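Local coordinates for protein thermosome subunit (Methanococcoides burtonii, PDB 3AQ1) that probably acts as a group II chaperonin that binds and hydrolyses ATP to help unfolded proteins fold, at residues H80-T91 with L369-L380; L104-I112 with D344-I353. One frame throughout, in Å; residues are numbered along the deposited sequence.

Contact 1: H80-T91 with L369-L380; sequences HAAEKCREILET and LSLRLSEYASTL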
ATOM      1  N   HIS A  80       5.967 -20.655  20.933  1.00 61.93           N
ATOM      2  CA  HIS A  80       6.794 -19.825  21.788  1.00 70.47           C
ATOM      3  C   HIS A  80       7.958 -19.282  20.953  1.00 68.45           C
ATOM      4  O   HIS A  80       8.367 -18.124  21.092  1.00 62.73           O
ATOM      5  CB  HIS A  80       7.272 -20.644  22.994  1.00 80.13           C
ATOM      6  CG  HIS A  80       7.968 -19.840  24.045  1.00 98.27           C
ATOM      7  ND1 HIS A  80       8.848 -20.400  24.949  1.00106.89           N
ATOM      8  CD2 HIS A  80       7.925 -18.517  24.334  1.00108.35           C
ATOM      9  CE1 HIS A  80       9.313 -19.458  25.750  1.00111.64           C
ATOM     10  NE2 HIS A  80       8.771 -18.307  25.398  1.00113.52           N
ATOM     11  N   ALA A  81       8.466 -20.117  20.054  1.00 68.78           N
ATOM     12  CA  ALA A  81       9.526 -19.695  19.150  1.00 63.98           C
ATOM     13  C   ALA A  81       9.078 -18.506  18.318  1.00 56.24           C
ATOM     14  O   ALA A  81       9.741 -17.479  18.300  1.00 59.40           O
ATOM     15  CB  ALA A  81       9.952 -20.837  18.253  1.00 64.67           C
ATOM     16  N   ALA A  82       7.947 -18.644  17.636  1.00 51.52           N
ATOM     17  CA  ALA A  82       7.432 -17.577  16.782  1.00 54.34           C
ATOM     18  C   ALA A  82       7.284 -16.272  17.540  1.00 63.33           C
ATOM     19  O   ALA A  82       7.579 -15.201  17.018  1.00 67.69           O
ATOM     20  CB  ALA A  82       6.109 -17.970  16.181  1.00 52.02           C
ATOM     21  N   GLU A  83       6.815 -16.365  18.774  1.00 70.53           N
ATOM     22  CA  GLU A  83       6.604 -15.178  19.587  1.00 78.41           C
ATOM     23  C   GLU A  83       7.938 -14.559  20.011  1.00 74.77           C
ATOM     24  O   GLU A  83       8.087 -13.332  20.059  1.00 70.50           O
ATOM     25  CB  GLU A  83       5.708 -15.511  20.785  1.00 83.89           C
ATOM     26  CG  GLU A  83       4.268 -15.835  20.372  1.00 86.96           C
ATOM     27  CD  GLU A  83       3.483 -16.600  21.428  1.00 87.99           C
ATOM     28  OE1 GLU A  83       4.095 -17.052  22.424  1.00 87.94           O
ATOM     29  OE2 GLU A  83       2.251 -16.756  21.248  1.00 83.72           O
ATOM     30  N   LYS A  84       8.914 -15.417  20.292  1.00 68.76           N
ATOM     31  CA  LYS A  84      10.261 -14.955  20.601  1.00 66.47           C
ATOM     32  C   LYS A  84      10.959 -14.317  19.390  1.00 70.55           C
ATOM     33  O   LYS A  84      11.875 -13.524  19.556  1.00 81.12           O
ATOM     34  CB  LYS A  84      11.099 -16.103  21.147  1.00 70.40           C
ATOM     35  CG  LYS A  84      12.396 -15.656  21.779  1.00 82.58           C
ATOM     36  CD  LYS A  84      12.156 -14.634  22.892  1.00 91.09           C
ATOM     37  CE  LYS A  84      13.476 -14.163  23.510  1.00 94.22           C
ATOM     38  NZ  LYS A  84      13.362 -12.833  24.172  1.00 96.22           N
ATOM     39  N   CYS A  85      10.539 -14.667  18.176  1.00 66.36           N
ATOM     40  CA  CYS A  85      11.100 -14.046  16.975  1.00 61.98           C
ATOM     41  C   CYS A  85      10.586 -12.623  16.838  1.00 67.26           C
ATOM     42  O   CYS A  85      11.304 -11.739  16.379  1.00 68.46           O
ATOM     43  CB  CYS A  85      10.766 -14.848  15.708  1.00 52.02           C
ATOM     44  SG  CYS A  85      11.778 -16.342  15.452  1.00 65.17           S
ATOM     45  N   ARG A  86       9.336 -12.412  17.239  1.00 69.76           N
ATOM     46  CA  ARG A  86       8.709 -11.099  17.163  1.00 75.42           C
ATOM     47  C   ARG A  86       9.475 -10.116  18.036  1.00 81.75           C
ATOM     48  O   ARG A  86       9.723  -8.984  17.627  1.00 85.36           O
ATOM     49  CB  ARG A  86       7.249 -11.192  17.600  1.00 89.18           C
ATOM     50  CG  ARG A  86       6.438  -9.907  17.504  1.00104.59           C
ATOM     51  CD  ARG A  86       5.036 -10.177  18.051  1.00122.48           C
ATOM     52  NE  ARG A  86       4.137  -9.025  17.992  1.00134.00           N
ATOM     53  CZ  ARG A  86       2.882  -9.039  18.438  1.00139.20           C
ATOM     54  NH1 ARG A  86       2.382 -10.144  18.978  1.00140.43           N
ATOM     55  NH2 ARG A  86       2.125  -7.950  18.352  1.00138.18           N
ATOM     56  N   GLU A  87       9.863 -10.564  19.231  1.00 83.81           N
ATOM     57  CA  GLU A  87      10.654  -9.745  20.150  1.00 78.84           C
ATOM     58  C   GLU A  87      12.028  -9.455  19.579  1.00 68.60           C
ATOM     59  O   GLU A  87      12.494  -8.321  19.598  1.00 74.31           O
ATOM     60  CB  GLU A  87      10.845 -10.448  21.490  1.00 84.76           C
ATOM     61  CG  GLU A  87       9.591 -10.692  22.298  1.00 92.53           C
ATOM     62  CD  GLU A  87       9.920 -11.372  23.610  1.00 99.85           C
ATOM     63  OE1 GLU A  87      10.915 -10.948  24.247  1.00103.36           O
ATOM     64  OE2 GLU A  87       9.207 -12.332  23.990  1.00 93.85           O
ATOM     65  N   ILE A  88      12.689 -10.495  19.096  1.00 60.44           N
ATOM     66  CA  ILE A  88      14.012 -10.331  18.519  1.00 67.10           C
ATOM     67  C   ILE A  88      14.004  -9.397  17.306  1.00 76.35           C
ATOM     68  O   ILE A  88      14.937  -8.618  17.116  1.00 82.36           O
ATOM     69  CB  ILE A  88      14.622 -11.676  18.125  1.00 65.12           C
ATOM     70  CG1 ILE A  88      14.788 -12.558  19.361  1.00 64.97           C
ATOM     71  CG2 ILE A  88      15.964 -11.464  17.453  1.00 68.31           C
ATOM     72  CD1 ILE A  88      15.483 -13.867  19.072  1.00 69.64           C
ATOM     73  N   LEU A  89      12.956  -9.472  16.488  1.00 70.22           N
ATOM     74  CA  LEU A  89      12.844  -8.595  15.329  1.00 66.14           C
ATOM     75  C   LEU A  89      12.771  -7.133  15.735  1.00 79.65           C
ATOM     76  O   LEU A  89      13.518  -6.309  15.214  1.00 86.69           O
ATOM     77  CB  LEU A  89      11.629  -8.953  14.478  1.00 59.11           C
ATOM     78  CG  LEU A  89      11.841 -10.060  13.445  1.00 60.16           C
ATOM     79  CD1 LEU A  89      10.508 -10.624  12.978  1.00 61.10           C
ATOM     80  CD2 LEU A  89      12.669  -9.559  12.268  1.00 49.74           C
ATOM     81  N   GLU A  90      11.875  -6.813  16.667  1.00 85.87           N
ATOM     82  CA  GLU A  90      11.695  -5.431  17.108  1.00 87.81           C
ATOM     83  C   GLU A  90      13.003  -4.850  17.615  1.00 86.35           C
ATOM     84  O   GLU A  90      13.172  -3.635  17.680  1.00 92.84           O
ATOM     85  CB  GLU A  90      10.636  -5.337  18.200  1.00 89.89           C
ATOM     86  CG  GLU A  90       9.655  -4.211  17.971  1.00106.82           C
ATOM     87  CD  GLU A  90       8.242  -4.717  17.770  1.00121.67           C
ATOM     88  OE1 GLU A  90       7.815  -5.589  18.560  1.00126.15           O
ATOM     89  OE2 GLU A  90       7.560  -4.246  16.832  1.00123.53           O
ATOM     90  N   THR A  91      13.924  -5.739  17.964  1.00 82.56           N
ATOM     91  CA  THR A  91      15.235  -5.357  18.468  1.00 80.46           C
ATOM     92  C   THR A  91      16.253  -5.130  17.349  1.00 74.01           C
ATOM     93  O   THR A  91      17.151  -4.319  17.499  1.00 76.70           O
ATOM     94  CB  THR A  91      15.769  -6.413  19.484  1.00 79.42           C
ATOM     95  OG1 THR A  91      15.242  -6.138  20.793  1.00 73.79           O
ATOM     96  CG2 THR A  91      17.302  -6.418  19.533  1.00 79.19           C
ATOM     97  N   LEU A 369      17.890 -13.954  13.481  1.00 54.50           N
ATOM     98  CA  LEU A 369      16.896 -14.663  14.278  1.00 48.98           C
ATOM     99  C   LEU A 369      17.413 -16.016  14.697  1.00 47.07           C
ATOM    100  O   LEU A 369      17.393 -16.344  15.877  1.00 57.44           O
ATOM    101  CB  LEU A 369      15.592 -14.826  13.509  1.00 51.26           C
ATOM    102  CG  LEU A 369      14.804 -13.525  13.439  1.00 49.68           C
ATOM    103  CD1 LEU A 369      13.559 -13.719  12.619  1.00 52.56           C
ATOM    104  CD2 LEU A 369      14.457 -13.109  14.838  1.00 50.99           C
ATOM    105  N   SER A 370      17.886 -16.802  13.734  1.00 50.09           N
ATOM    106  CA  SER A 370      18.379 -18.149  14.020  1.00 42.10           C
ATOM    107  C   SER A 370      19.462 -18.141  15.081  1.00 47.81           C
ATOM    108  O   SER A 370      19.433 -18.935  16.022  1.00 51.94           O
ATOM    109  CB  SER A 370      18.920 -18.797  12.760  1.00 45.84           C
ATOM    110  OG  SER A 370      19.571 -20.014  13.072  1.00 53.20           O
ATOM    111  N   LEU A 371      20.426 -17.244  14.921  1.00 45.64           N
ATOM    112  CA  LEU A 371      21.511 -17.135  15.881  1.00 52.22           C
ATOM    113  C   LEU A 371      20.993 -16.794  17.281  1.00 64.62           C
ATOM    114  O   LEU A 371      21.283 -17.492  18.247  1.00 72.03           O
ATOM    115  CB  LEU A 371      22.522 -16.091  15.422  1.00 58.25           C
ATOM    116  CG  LEU A 371      23.586 -15.733  16.455  1.00 72.63           C
ATOM    117  CD1 LEU A 371      24.607 -16.859  16.559  1.00 84.93           C
ATOM    118  CD2 LEU A 371      24.260 -14.420  16.110  1.00 69.44           C
ATOM    119  N   ARG A 372      20.219 -15.722  17.390  1.00 70.48           N
ATOM    120  CA  ARG A 372      19.738 -15.270  18.686  1.00 62.25           C
ATOM    121  C   ARG A 372      18.709 -16.205  19.276  1.00 63.03           C
ATOM    122  O   ARG A 372      18.437 -16.160  20.469  1.00 68.78           O
ATOM    123  CB  ARG A 372      19.136 -13.882  18.577  1.00 61.06           C
ATOM    124  CG  ARG A 372      20.136 -12.818  18.243  1.00 73.23           C
ATOM    125  CD  ARG A 372      19.403 -11.575  17.786  1.00 82.91           C
ATOM    126  NE  ARG A 372      20.318 -10.483  17.489  1.00 85.57           N
ATOM    127  CZ  ARG A 372      20.483  -9.427  18.270  1.00 88.28           C
ATOM    128  NH1 ARG A 372      19.781  -9.318  19.391  1.00 90.01           N
ATOM    129  NH2 ARG A 372      21.339  -8.477  17.924  1.00 95.03           N
ATOM    130  N   LEU A 373      18.120 -17.049  18.446  1.00 63.20           N
ATOM    131  CA  LEU A 373      17.088 -17.935  18.952  1.00 70.83           C
ATOM    132  C   LEU A 373      17.724 -19.244  19.394  1.00 76.53           C
ATOM    133  O   LEU A 373      17.136 -20.001  20.160  1.00 82.34           O
ATOM    134  CB  LEU A 373      16.002 -18.168  17.902  1.00 69.47           C
ATOM    135  CG  LEU A 373      14.751 -18.898  18.384  1.00 63.42           C
ATOM    136  CD1 LEU A 373      14.076 -18.097  19.482  1.00 57.54           C
ATOM    137  CD2 LEU A 373      13.803 -19.154  17.217  1.00 60.73           C
ATOM    138  N   SER A 374      18.932 -19.503  18.900  1.00 77.14           N
ATOM    139  CA  SER A 374      19.711 -20.655  19.339  1.00 71.91           C
ATOM    140  C   SER A 374      20.375 -20.328  20.662  1.00 67.25           C
ATOM    141  O   SER A 374      20.683 -21.221  21.450  1.00 70.02           O
ATOM    142  CB  SER A 374      20.762 -21.054  18.300  1.00 69.03           C
ATOM    143  OG  SER A 374      20.220 -21.947  17.344  1.00 73.79           O
ATOM    144  N   GLU A 375      20.600 -19.040  20.897  1.00 69.32           N
ATOM    145  CA  GLU A 375      21.087 -18.580  22.186  1.00 86.57           C
ATOM    146  C   GLU A 375      19.970 -18.737  23.213  1.00 98.43           C
ATOM    147  O   GLU A 375      20.194 -19.236  24.320  1.00104.90           O
ATOM    148  CB  GLU A 375      21.563 -17.126  22.103  1.00 90.54           C
ATOM    149  CG  GLU A 375      23.079 -16.974  22.050  1.00 98.52           C
ATOM    150  CD  GLU A 375      23.536 -15.829  21.151  1.00107.23           C
ATOM    151  OE1 GLU A 375      22.682 -15.199  20.493  1.00109.01           O
ATOM    152  OE2 GLU A 375      24.755 -15.562  21.095  1.00111.05           O
ATOM    153  N   TYR A 376      18.764 -18.327  22.831  1.00 97.02           N
ATOM    154  CA  TYR A 376      17.587 -18.488  23.678  1.00 93.16           C
ATOM    155  C   TYR A 376      17.384 -19.963  24.013  1.00 94.92           C
ATOM    156  O   TYR A 376      17.190 -20.321  25.175  1.00 93.27           O
ATOM    157  CB  TYR A 376      16.348 -17.924  22.976  1.00 85.91           C
ATOM    158  CG  TYR A 376      15.117 -17.815  23.848  1.00 85.86           C
ATOM    159  CD1 TYR A 376      15.054 -16.885  24.877  1.00 94.37           C
ATOM    160  CD2 TYR A 376      14.010 -18.626  23.632  1.00 85.46           C
ATOM    161  CE1 TYR A 376      13.922 -16.774  25.681  1.00 97.36           C
ATOM    162  CE2 TYR A 376      12.870 -18.524  24.430  1.00 90.86           C
ATOM    163  CZ  TYR A 376      12.834 -17.593  25.455  1.00 96.68           C
ATOM    164  OH  TYR A 376      11.715 -17.474  26.253  1.00 92.27           O
ATOM    165  N   ALA A 377      17.438 -20.812  22.989  1.00 92.37           N
ATOM    166  CA  ALA A 377      17.277 -22.254  23.161  1.00 91.83           C
ATOM    167  C   ALA A 377      18.063 -22.766  24.360  1.00 98.71           C
ATOM    168  O   ALA A 377      17.530 -23.496  25.193  1.00104.71           O
ATOM    169  CB  ALA A 377      17.698 -22.996  21.900  1.00 86.20           C
ATOM    170  N   SER A 378      19.331 -22.378  24.443  1.00 96.95           N
ATOM    171  CA  SER A 378      20.196 -22.803  25.539  1.00 94.84           C
ATOM    172  C   SER A 378      19.655 -22.426  26.922  1.00102.54           C
ATOM    173  O   SER A 378      19.738 -23.216  27.862  1.00100.39           O
ATOM    174  CB  SER A 378      21.602 -22.239  25.352  1.00 90.34           C
ATOM    175  OG  SER A 378      22.241 -22.863  24.254  1.00 91.54           O
ATOM    176  N   THR A 379      19.099 -21.225  27.044  1.00110.41           N
ATOM    177  CA  THR A 379      18.597 -20.748  28.331  1.00113.61           C
ATOM    178  C   THR A 379      17.237 -21.348  28.674  1.00116.13           C
ATOM    179  O   THR A 379      16.586 -20.931  29.632  1.00121.50           O
ATOM    180  CB  THR A 379      18.491 -19.211  28.372  1.00111.78           C
ATOM    181  OG1 THR A 379      17.256 -18.796  27.771  1.00113.17           O
ATOM    182  CG2 THR A 379      19.670 -18.572  27.643  1.00106.26           C
ATOM    183  N   LEU A 380      16.805 -22.320  27.877  1.00112.86           N
ATOM    184  CA  LEU A 380      15.591 -23.068  28.177  1.00114.08           C
ATOM    185  C   LEU A 380      15.939 -24.491  28.605  1.00119.65           C
ATOM    186  O   LEU A 380      17.092 -24.914  28.501  1.00118.80           O
ATOM    187  CB  LEU A 380      14.647 -23.086  26.975  1.00102.54           C
ATOM    188  CG  LEU A 380      13.798 -21.830  26.812  1.00102.94           C
ATOM    189  CD1 LEU A 380      12.932 -21.934  25.570  1.00105.74           C
ATOM    190  CD2 LEU A 380      12.943 -21.613  28.050  1.00105.74           C
TER

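Contact 2: L104-I112 with D344-I353; sequences LIKIAGTAI and DALHVVGVVI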
ATOM      1  N   LEU A 104      13.185   7.245   3.421  1.00 51.33           N
ATOM      2  CA  LEU A 104      11.909   7.047   2.738  1.00 47.60           C
ATOM      3  C   LEU A 104      12.101   7.040   1.223  1.00 50.63           C
ATOM      4  O   LEU A 104      11.513   6.226   0.519  1.00 50.90           O
ATOM      5  CB  LEU A 104      10.910   8.129   3.124  1.00 44.21           C
ATOM      6  CG  LEU A 104      10.294   8.053   4.512  1.00 43.38           C
ATOM      7  CD1 LEU A 104       9.531   9.347   4.819  1.00 31.44           C
ATOM      8  CD2 LEU A 104       9.399   6.835   4.600  1.00 35.85           C
ATOM      9  N   ILE A 105      12.925   7.958   0.730  1.00 49.86           N
ATOM     10  CA  ILE A 105      13.264   8.004  -0.679  1.00 53.36           C
ATOM     11  C   ILE A 105      14.052   6.777  -1.126  1.00 54.98           C
ATOM     12  O   ILE A 105      13.901   6.309  -2.258  1.00 51.74           O
ATOM     13  CB  ILE A 105      14.064   9.252  -1.005  1.00 48.20           C
ATOM     14  CG1 ILE A 105      13.106  10.428  -1.142  1.00 40.82           C
ATOM     15  CG2 ILE A 105      14.862   9.045  -2.282  1.00 42.10           C
ATOM     16  CD1 ILE A 105      13.646  11.567  -1.940  1.00 35.49           C
ATOM     17  N   LYS A 106      14.891   6.264  -0.232  1.00 57.88           N
ATOM     18  CA  LYS A 106      15.610   5.015  -0.481  1.00 56.12           C
ATOM     19  C   LYS A 106      14.638   3.835  -0.517  1.00 56.73           C
ATOM     20  O   LYS A 106      14.731   2.973  -1.396  1.00 65.59           O
ATOM     21  CB  LYS A 106      16.674   4.781   0.591  1.00 54.01           C
ATOM     22  CG  LYS A 106      17.793   3.831   0.189  1.00 63.54           C
ATOM     23  CD  LYS A 106      18.446   3.230   1.431  1.00 73.80           C
ATOM     24  CE  LYS A 106      19.960   3.311   1.400  1.00 82.55           C
ATOM     25  NZ  LYS A 106      20.556   2.445   0.351  1.00 85.47           N
ATOM     26  N   ILE A 107      13.714   3.799   0.440  1.00 47.32           N
ATOM     27  CA  ILE A 107      12.689   2.760   0.491  1.00 44.50           C
ATOM     28  C   ILE A 107      11.843   2.751  -0.789  1.00 45.42           C
ATOM     29  O   ILE A 107      11.759   1.731  -1.472  1.00 40.41           O
ATOM     30  CB  ILE A 107      11.824   2.887   1.767  1.00 45.09           C
ATOM     31  CG1 ILE A 107      12.613   2.377   2.966  1.00 56.55           C
ATOM     32  CG2 ILE A 107      10.508   2.112   1.655  1.00 37.72           C
ATOM     33  CD1 ILE A 107      11.889   2.518   4.273  1.00 62.09           C
ATOM     34  N   ALA A 108      11.248   3.890  -1.126  1.00 41.68           N
ATOM     35  CA  ALA A 108      10.470   4.018  -2.357  1.00 40.65           C
ATOM     36  C   ALA A 108      11.262   3.580  -3.594  1.00 44.20           C
ATOM     37  O   ALA A 108      10.718   2.931  -4.485  1.00 45.82           O
ATOM     38  CB  ALA A 108       9.951   5.455  -2.531  1.00 42.00           C
ATOM     39  N   GLY A 109      12.539   3.942  -3.647  1.00 50.52           N
ATOM     40  CA  GLY A 109      13.417   3.504  -4.719  1.00 46.60           C
ATOM     41  C   GLY A 109      13.333   2.007  -5.001  1.00 55.49           C
ATOM     42  O   GLY A 109      13.373   1.586  -6.153  1.00 61.51           O
ATOM     43  N   THR A 110      13.206   1.196  -3.955  1.00 51.96           N
ATOM     44  CA  THR A 110      13.213  -0.251  -4.125  1.00 44.96           C
ATOM     45  C   THR A 110      12.047  -0.769  -4.970  1.00 47.92           C
ATOM     46  O   THR A 110      12.128  -1.863  -5.541  1.00 56.38           O
ATOM     47  CB  THR A 110      13.208  -0.999  -2.770  1.00 49.84           C
ATOM     48  OG1 THR A 110      11.908  -0.915  -2.161  1.00 44.60           O
ATOM     49  CG2 THR A 110      14.275  -0.444  -1.832  1.00 46.07           C
ATOM     50  N   ALA A 111      10.964  -0.004  -5.050  1.00 42.14           N
ATOM     51  CA  ALA A 111       9.776  -0.457  -5.791  1.00 49.98           C
ATOM     52  C   ALA A 111       9.790  -0.026  -7.262  1.00 51.29           C
ATOM     53  O   ALA A 111       8.899  -0.372  -8.042  1.00 59.73           O
ATOM     54  CB  ALA A 111       8.482   0.000  -5.096  1.00 35.15           C
ATOM     55  N   ILE A 112      10.834   0.699  -7.631  1.00 38.28           N
ATOM     56  CA  ILE A 112      10.910   1.356  -8.919  1.00 52.23           C
ATOM     57  C   ILE A 112      12.116   0.827  -9.679  1.00 60.42           C
ATOM     58  O   ILE A 112      13.230   1.335  -9.533  1.00 61.93           O
ATOM     59  CB  ILE A 112      11.048   2.896  -8.725  1.00 48.95           C
ATOM     60  CG1 ILE A 112       9.962   3.423  -7.774  1.00 43.03           C
ATOM     61  CG2 ILE A 112      11.048   3.625 -10.066  1.00 42.81           C
ATOM     62  CD1 ILE A 112      10.018   4.930  -7.550  1.00 44.49           C
ATOM     63  N   ASP A 344       3.206   1.005  -6.698  1.00 49.91           N
ATOM     64  CA  ASP A 344       3.976   0.133  -5.825  1.00 49.43           C
ATOM     65  C   ASP A 344       4.738   0.912  -4.768  1.00 49.12           C
ATOM     66  O   ASP A 344       4.674   0.580  -3.585  1.00 51.73           O
ATOM     67  CB  ASP A 344       4.933  -0.740  -6.624  1.00 54.42           C
ATOM     68  CG  ASP A 344       4.223  -1.810  -7.398  1.00 59.03           C
ATOM     69  OD1 ASP A 344       3.107  -2.190  -6.989  1.00 63.62           O
ATOM     70  OD2 ASP A 344       4.778  -2.262  -8.420  1.00 66.57           O
ATOM     71  N   ALA A 345       5.455   1.949  -5.192  1.00 40.73           N
ATOM     72  CA  ALA A 345       6.261   2.724  -4.256  1.00 38.79           C
ATOM     73  C   ALA A 345       5.411   3.364  -3.161  1.00 44.45           C
ATOM     74  O   ALA A 345       5.798   3.357  -1.996  1.00 51.14           O
ATOM     75  CB  ALA A 345       7.077   3.766  -4.981  1.00 36.74           C
ATOM     76  N   LEU A 346       4.261   3.921  -3.539  1.00 47.28           N
ATOM     77  CA  LEU A 346       3.353   4.528  -2.571  1.00 47.77           C
ATOM     78  C   LEU A 346       3.032   3.527  -1.462  1.00 44.43           C
ATOM     79  O   LEU A 346       3.190   3.831  -0.285  1.00 49.37           O
ATOM     80  CB  LEU A 346       2.064   5.033  -3.246  1.00 46.12           C
ATOM     81  CG  LEU A 346       2.163   6.322  -4.071  1.00 43.58           C
ATOM     82  CD1 LEU A 346       0.999   6.479  -5.025  1.00 43.65           C
ATOM     83  CD2 LEU A 346       2.312   7.542  -3.202  1.00 36.50           C
ATOM     84  N   HIS A 347       2.616   2.326  -1.850  1.00 45.12           N
ATOM     85  CA  HIS A 347       2.286   1.254  -0.907  1.00 53.09           C
ATOM     86  C   HIS A 347       3.433   0.848   0.008  1.00 56.93           C
ATOM     87  O   HIS A 347       3.257   0.804   1.225  1.00 58.89           O
ATOM     88  CB  HIS A 347       1.739   0.032  -1.649  1.00 55.29           C
ATOM     89  CG  HIS A 347       0.317   0.195  -2.094  1.00 84.29           C
ATOM     90  ND1 HIS A 347      -0.752  -0.270  -1.357  1.00 97.20           N
ATOM     91  CD2 HIS A 347      -0.214   0.792  -3.189  1.00 84.60           C
ATOM     92  CE1 HIS A 347      -1.876   0.020  -1.988  1.00 96.88           C
ATOM     93  NE2 HIS A 347      -1.578   0.666  -3.101  1.00 88.91           N
ATOM     94  N   VAL A 348       4.597   0.553  -0.569  1.00 52.76           N
ATOM     95  CA  VAL A 348       5.758   0.166   0.228  1.00 55.75           C
ATOM     96  C   VAL A 348       6.083   1.239   1.265  1.00 51.38           C
ATOM     97  O   VAL A 348       6.261   0.950   2.445  1.00 62.13           O
ATOM     98  CB  VAL A 348       7.016  -0.110  -0.636  1.00 52.34           C
ATOM     99  CG1 VAL A 348       8.125  -0.642   0.236  1.00 45.57           C
ATOM    100  CG2 VAL A 348       6.703  -1.110  -1.724  1.00 56.55           C
ATOM    101  N   VAL A 349       6.163   2.481   0.827  1.00 38.90           N
ATOM    102  CA  VAL A 349       6.415   3.571   1.761  1.00 43.51           C
ATOM    103  C   VAL A 349       5.309   3.713   2.829  1.00 49.58           C
ATOM    104  O   VAL A 349       5.595   3.898   4.018  1.00 44.74           O
ATOM    105  CB  VAL A 349       6.635   4.876   1.011  1.00 34.30           C
ATOM    106  CG1 VAL A 349       6.909   6.016   1.994  1.00 32.76           C
ATOM    107  CG2 VAL A 349       7.788   4.700   0.045  1.00 32.72           C
ATOM    108  N   GLY A 350       4.052   3.614   2.404  1.00 43.10           N
ATOM    109  CA  GLY A 350       2.941   3.618   3.335  1.00 44.97           C
ATOM    110  C   GLY A 350       3.100   2.553   4.404  1.00 52.22           C
ATOM    111  O   GLY A 350       3.053   2.832   5.598  1.00 54.38           O
ATOM    112  N   VAL A 351       3.305   1.318   3.966  1.00 53.69           N
ATOM    113  CA  VAL A 351       3.430   0.197   4.883  1.00 52.95           C
ATOM    114  C   VAL A 351       4.639   0.316   5.810  1.00 54.57           C
ATOM    115  O   VAL A 351       4.560  -0.030   6.978  1.00 56.73           O
ATOM    116  CB  VAL A 351       3.474  -1.132   4.123  1.00 54.89           C
ATOM    117  CG1 VAL A 351       3.932  -2.262   5.046  1.00 54.98           C
ATOM    118  CG2 VAL A 351       2.103  -1.414   3.497  1.00 43.31           C
ATOM    119  N   VAL A 352       5.756   0.813   5.299  1.00 52.00           N
ATOM    120  CA  VAL A 352       6.917   1.026   6.150  1.00 47.50           C
ATOM    121  C   VAL A 352       6.613   2.084   7.216  1.00 49.59           C
ATOM    122  O   VAL A 352       6.891   1.881   8.399  1.00 53.68           O
ATOM    123  CB  VAL A 352       8.162   1.428   5.330  1.00 46.34           C
ATOM    124  CG1 VAL A 352       9.256   1.942   6.231  1.00 43.46           C
ATOM    125  CG2 VAL A 352       8.661   0.256   4.515  1.00 44.54           C
ATOM    126  N   ILE A 353       6.032   3.206   6.799  1.00 49.41           N
ATOM    127  CA  ILE A 353       5.718   4.284   7.729  1.00 48.13           C
ATOM    128  C   ILE A 353       4.767   3.790   8.818  1.00 55.71           C
ATOM    129  O   ILE A 353       4.903   4.139   9.988  1.00 53.63           O
ATOM    130  CB  ILE A 353       5.134   5.513   6.999  1.00 50.13           C
ATOM    131  CG1 ILE A 353       6.237   6.220   6.211  1.00 49.88           C
ATOM    132  CG2 ILE A 353       4.474   6.484   7.989  1.00 46.91           C
ATOM    133  CD1 ILE A 353       5.782   7.446   5.486  1.00 57.29           C
TER

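Contact 1: H80-T91 with L369-L380
Helix 80-91 and helix 369-378 meet at an interaxial angle of 121°, nearer antiparallel than parallel, with their axes approaching to 10.3 Å; the CA atoms of Cys-85 and Leu-369, 6.4 Å apart, are the closest CA pair across the two segments. Leu-369 sends CD2 against CG2 of Ile-88 at 3.4 Å, while its CD1 faces CG of Leu-89. The same CG2 of Ile-88 also meets the aliphatic CD of Arg-372, whose NE is engaged by Glu-368. Further along, Leu-373 divides its two methyls: CD1 lies 3.7 Å from CG of Lys-84, and CD2 lies 3.9 Å from SG of Cys-85. Lys-84 bends at CG (chi2 56°), which carries CE over one face of the Tyr-376 ring in a CH-pi contact, 3.8 Å from CE to the ring centroid. NZ is then held in a salt bridge with Glu-87. Tyr-376 turns its edge to the face of His-80 in an offset edge-to-face pair, with planes at 77°, and ND1 of His-80 is hydrogen-bonded to Glu-384. Around this pair of helices, helix 383-394 places Phe-391 against Ala-81 and Leu-373, and helix 449-467 reaches Leu-89 through Thr-453 and Leu-369 through Ile-456.

Contact 2: L104-I112 with D344-I353
Ile-107 meets Val-352 tip to tip, and its branches can be traced outward from a CB that points toward helix 344-353. At CB the chain forks. CG2, set anti to the backbone N, lies 3.9 Å from CG1 of Val-348 and within similar range of CG2 of Val-352, so one methyl bridges two valines a helical turn apart. On the other branch CG1, anti to the carbonyl carbon (chi1 -76°), leads to CD1, and this terminal methyl comes to 3.3 Å from CG1 of Val-352. Val-358 of strand 357-360 touches both Ile-107 and Val-352.

One turn earlier, Leu-104 crosses Val-349 and Ile-353 at about a right angle, its CD2 being 3.6 Å from CG1 of Ile-353. The helices come nearest where side chains are small: CA of Ala-108 is 4.8 Å from CA of Ala-345, consistent with the 8.7 Å axis separation, and CB of Ala-108 rests on CG2 of Val-349. Ala-111, in the type I turn from Gly-109 to Ile-112, directs CB at the backbone of Ala-345, 3.6 Å from its N, and Ile-112 adds CG1 against the CB of Ala-345.

Beside this apolar surface, Thr-110 OG1 donates to Ile-107 O at 2.7 Å, in the carbonyl plane with a C=O...donor angle of 160°; the same oxygen also accepts from Thr-110 N. The polar hydroxyl is thus satisfied within its own segment. With no hydrogen bond between segments 104-112 and 344-353, their association rests on van der Waals and hydrophobic contact, mostly between aliphatic side-chain atoms.

Contact 2 lies 9 Å from the centre of the chain and contact 1 lies 29 Å from it, with the two contact centres 28 Å apart and their nearest atoms about 10 Å apart. In sequence the order is 80-91, 104-112, 344-353, 369-380, so contact 2 falls wholly between the two halves of contact 1. Both pair an early helix with a late one. The chain between 112 and 344, which holds the seven-stranded mixed sheet, departs after helix 101-109 and returns at helix 332-355. This matches the chaperonin plan, an apical domain inserted into the intermediate domain and that into the equatorial domain; contact 1 is probably equatorial and contact 2 intermediate.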